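PDB 4QDY: conserved hypothetical protein, which is of unknown function but belongs to the YbbR-like family and is built from two YbbR domains. Local coordinates for residues N15-I20 with F32-V38. Numbering follows the deposited sequence.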
ATOM      1  N   ASN A  15      -2.981  12.904   1.249  1.00 56.89           N
ATOM      2  CA  ASN A  15      -3.805  11.694   1.365  1.00 56.44           C
ATOM      3  C   ASN A  15      -4.625  11.465   0.072  1.00 59.89           C
ATOM      4  O   ASN A  15      -5.841  11.245   0.135  1.00 60.39           O
ATOM      5  CB  ASN A  15      -4.741  11.779   2.598  1.00 56.97           C
ATOM      6  CG  ASN A  15      -4.058  12.057   3.922  1.00 74.87           C
ATOM      7  OD1 ASN A  15      -2.827  12.119   4.035  1.00 67.83           O
ATOM      8  ND2 ASN A  15      -4.857  12.247   4.960  1.00 66.02           N
ATOM      9  N   VAL A  16      -3.951  11.508  -1.096  1.00 55.06           N
ATOM     10  CA  VAL A  16      -4.618  11.305  -2.387  1.00 54.76           C
ATOM     11  C   VAL A  16      -4.415   9.832  -2.800  1.00 58.08           C
ATOM     12  O   VAL A  16      -3.284   9.438  -3.094  1.00 57.59           O
ATOM     13  CB  VAL A  16      -4.141  12.296  -3.488  1.00 58.40           C
ATOM     14  CG1 VAL A  16      -4.958  12.132  -4.763  1.00 58.64           C
ATOM     15  CG2 VAL A  16      -4.222  13.737  -3.002  1.00 58.41           C
ATOM     16  N   PRO A  17      -5.480   8.997  -2.809  1.00 54.33           N
ATOM     17  CA  PRO A  17      -5.290   7.583  -3.182  1.00 53.92           C
ATOM     18  C   PRO A  17      -5.115   7.404  -4.693  1.00 57.49           C
ATOM     19  O   PRO A  17      -5.702   8.154  -5.473  1.00 58.03           O
ATOM     20  CB  PRO A  17      -6.572   6.909  -2.690  1.00 56.19           C
ATOM     21  CG  PRO A  17      -7.597   7.981  -2.685  1.00 61.15           C
ATOM     22  CD  PRO A  17      -6.890   9.290  -2.471  1.00 56.42           C
ATOM     23  N   ILE A  18      -4.315   6.401  -5.094  1.00 52.82           N
ATOM     24  CA  ILE A  18      -4.013   6.084  -6.495  1.00 52.39           C
ATOM     25  C   ILE A  18      -5.001   5.032  -7.012  1.00 56.34           C
ATOM     26  O   ILE A  18      -5.185   3.995  -6.366  1.00 55.97           O
ATOM     27  CB  ILE A  18      -2.542   5.594  -6.661  1.00 54.92           C
ATOM     28  CG1 ILE A  18      -1.536   6.469  -5.872  1.00 54.62           C
ATOM     29  CG2 ILE A  18      -2.166   5.476  -8.148  1.00 55.92           C
ATOM     30  CD1 ILE A  18      -0.149   5.847  -5.690  1.00 60.66           C
ATOM     31  N   ASP A  19      -5.612   5.285  -8.184  1.00 53.07           N
ATOM     32  CA  ASP A  19      -6.538   4.336  -8.791  1.00 53.47           C
ATOM     33  C   ASP A  19      -5.742   3.500  -9.797  1.00 56.10           C
ATOM     34  O   ASP A  19      -5.550   3.899 -10.945  1.00 56.08           O
ATOM     35  CB  ASP A  19      -7.746   5.060  -9.423  1.00 56.52           C
ATOM     36  CG  ASP A  19      -8.933   4.165  -9.749  1.00 71.54           C
ATOM     37  OD1 ASP A  19      -8.728   3.105 -10.388  1.00 72.72           O
ATOM     38  OD2 ASP A  19     -10.075   4.555  -9.423  1.00 79.93           O
ATOM     39  N   ILE A  20      -5.232   2.358  -9.330  1.00 51.49           N
ATOM     40  CA  ILE A  20      -4.397   1.454 -10.114  1.00 51.04           C
ATOM     41  C   ILE A  20      -5.270   0.449 -10.866  1.00 55.37           C
ATOM     42  O   ILE A  20      -6.012  -0.312 -10.245  1.00 55.25           O
ATOM     43  CB  ILE A  20      -3.371   0.731  -9.198  1.00 53.19           C
ATOM     44  CG1 ILE A  20      -2.474   1.756  -8.466  1.00 52.31           C
ATOM     45  CG2 ILE A  20      -2.534  -0.268 -10.007  1.00 54.40           C
ATOM     46  CD1 ILE A  20      -1.559   1.211  -7.432  1.00 56.96           C
ATOM     47  N   PHE A  32       4.690  -0.225  -3.103  1.00 49.66           N
ATOM     48  CA  PHE A  32       4.420   1.192  -3.370  1.00 49.56           C
ATOM     49  C   PHE A  32       3.586   1.814  -2.249  1.00 54.44           C
ATOM     50  O   PHE A  32       2.883   1.095  -1.535  1.00 53.97           O
ATOM     51  CB  PHE A  32       3.690   1.356  -4.721  1.00 51.65           C
ATOM     52  CG  PHE A  32       2.441   0.512  -4.848  1.00 53.58           C
ATOM     53  CD1 PHE A  32       1.216   0.979  -4.387  1.00 56.68           C
ATOM     54  CD2 PHE A  32       2.495  -0.758  -5.412  1.00 56.03           C
ATOM     55  CE1 PHE A  32       0.078   0.178  -4.455  1.00 57.92           C
ATOM     56  CE2 PHE A  32       1.351  -1.552  -5.491  1.00 59.16           C
ATOM     57  CZ  PHE A  32       0.151  -1.077  -5.015  1.00 57.21           C
ATOM     58  N   ALA A  33       3.638   3.153  -2.119  1.00 51.85           N
ATOM     59  CA  ALA A  33       2.841   3.883  -1.134  1.00 51.75           C
ATOM     60  C   ALA A  33       1.430   4.076  -1.672  1.00 56.16           C
ATOM     61  O   ALA A  33       1.259   4.617  -2.770  1.00 55.94           O
ATOM     62  CB  ALA A  33       3.492   5.218  -0.802  1.00 52.44           C
ATOM     63  N   SER A  34       0.426   3.585  -0.916  1.00 52.97           N
ATOM     64  CA  SER A  34      -1.008   3.611  -1.243  1.00 52.99           C
ATOM     65  C   SER A  34      -1.515   5.003  -1.634  1.00 56.20           C
ATOM     66  O   SER A  34      -2.365   5.108  -2.520  1.00 56.45           O
ATOM     67  CB  SER A  34      -1.825   3.126  -0.049  1.00 57.05           C
ATOM     68  OG  SER A  34      -1.655   3.963   1.084  1.00 67.20           O
ATOM     69  N   GLU A  35      -1.019   6.058  -0.954  1.00 51.60           N
ATOM     70  CA  GLU A  35      -1.451   7.431  -1.192  1.00 51.19           C
ATOM     71  C   GLU A  35      -0.280   8.345  -1.555  1.00 53.81           C
ATOM     72  O   GLU A  35       0.864   8.090  -1.177  1.00 52.91           O
ATOM     73  CB  GLU A  35      -2.176   7.993   0.042  1.00 52.74           C
ATOM     74  CG  GLU A  35      -3.526   7.340   0.300  1.00 62.86           C
ATOM     75  CD  GLU A  35      -4.318   7.847   1.489  1.00 81.41           C
ATOM     76  OE1 GLU A  35      -3.702   8.320   2.472  1.00 75.13           O
ATOM     77  OE2 GLU A  35      -5.561   7.706   1.464  1.00 75.96           O
ATOM     78  N   VAL A  36      -0.593   9.417  -2.305  1.00 50.03           N
ATOM     79  CA  VAL A  36       0.352  10.436  -2.774  1.00 49.40           C
ATOM     80  C   VAL A  36      -0.144  11.836  -2.380  1.00 52.88           C
ATOM     81  O   VAL A  36      -1.240  11.987  -1.839  1.00 52.61           O
ATOM     82  CB  VAL A  36       0.590  10.356  -4.316  1.00 53.20           C
ATOM     83  CG1 VAL A  36       1.313   9.075  -4.711  1.00 52.89           C
ATOM     84  CG2 VAL A  36      -0.705  10.529  -5.110  1.00 53.26           C
ATOM     85  N   SER A  37       0.675  12.855  -2.668  1.00 49.35           N
ATOM     86  CA  SER A  37       0.340  14.264  -2.489  1.00 49.36           C
ATOM     87  C   SER A  37       0.267  14.917  -3.860  1.00 52.29           C
ATOM     88  O   SER A  37       1.019  14.535  -4.756  1.00 52.07           O
ATOM     89  CB  SER A  37       1.335  14.971  -1.574  1.00 53.23           C
ATOM     90  OG  SER A  37       1.215  14.496  -0.243  1.00 63.06           O
ATOM     91  N   VAL A  38      -0.676  15.845  -4.056  1.00 47.76           N
ATOM     92  CA  VAL A  38      -0.847  16.504  -5.351  1.00 47.01           C
ATOM     93  C   VAL A  38      -0.667  18.009  -5.152  1.00 49.85           C
ATOM     94  O   VAL A  38      -1.387  18.624  -4.360  1.00 49.56           O
ATOM     95  CB  VAL A  38      -2.212  16.158  -6.020  1.00 50.91           C
ATOM     96  CG1 VAL A  38      -2.396  16.908  -7.337  1.00 51.01           C
ATOM     97  CG2 VAL A  38      -2.345  14.655  -6.249  1.00 50.49           C
TER
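Val16 and Val36 form an antiparallel hydrogen-bonded pair: Val16 N donates to Val36 O at 2.9 Å, and Val36 N returns a bond of 2.8 Å to Val16 O, the latter nearly straight at the hydrogen (171°). One step on, Pro17 faces Glu35 as a non-hydrogen-bonded pair, a position where the missing proline N-H costs no cross-strand bond. Beyond it the ladder fades, since Ile18 N reaches Ser34 O only weakly at 3.5 Å. Segments 16-20 and 35-38 run at 115° to each other, well short of antiparallel.

On the buried face, Ile18 CD1 meets Val36 CG1 at 3.7 Å, the two side chains crossing nearly at right angles, while Val16 CG2 lies 3.9 Å from Val38 CG2. Val61 and Leu77 help close this hydrophobic layer. At its margin, the CD1 tip of Ile20 approaches Phe32 CE1 obliquely at 3.6 Å, and Phe32 also touches Ser34 of the second subunit. On the Pro17 side, Glu35 runs extended past CG, with CG anti to its carbonyl carbon (chi1 -69°), along Pro17 and Asn15; its OE2 accepts a hydrogen bond from Ile20 N of the second subunit. The pairing thus joins an apolar domain interior to a mixed interface with the second subunit, in which Glu35 and Asn15 supply polar contacts.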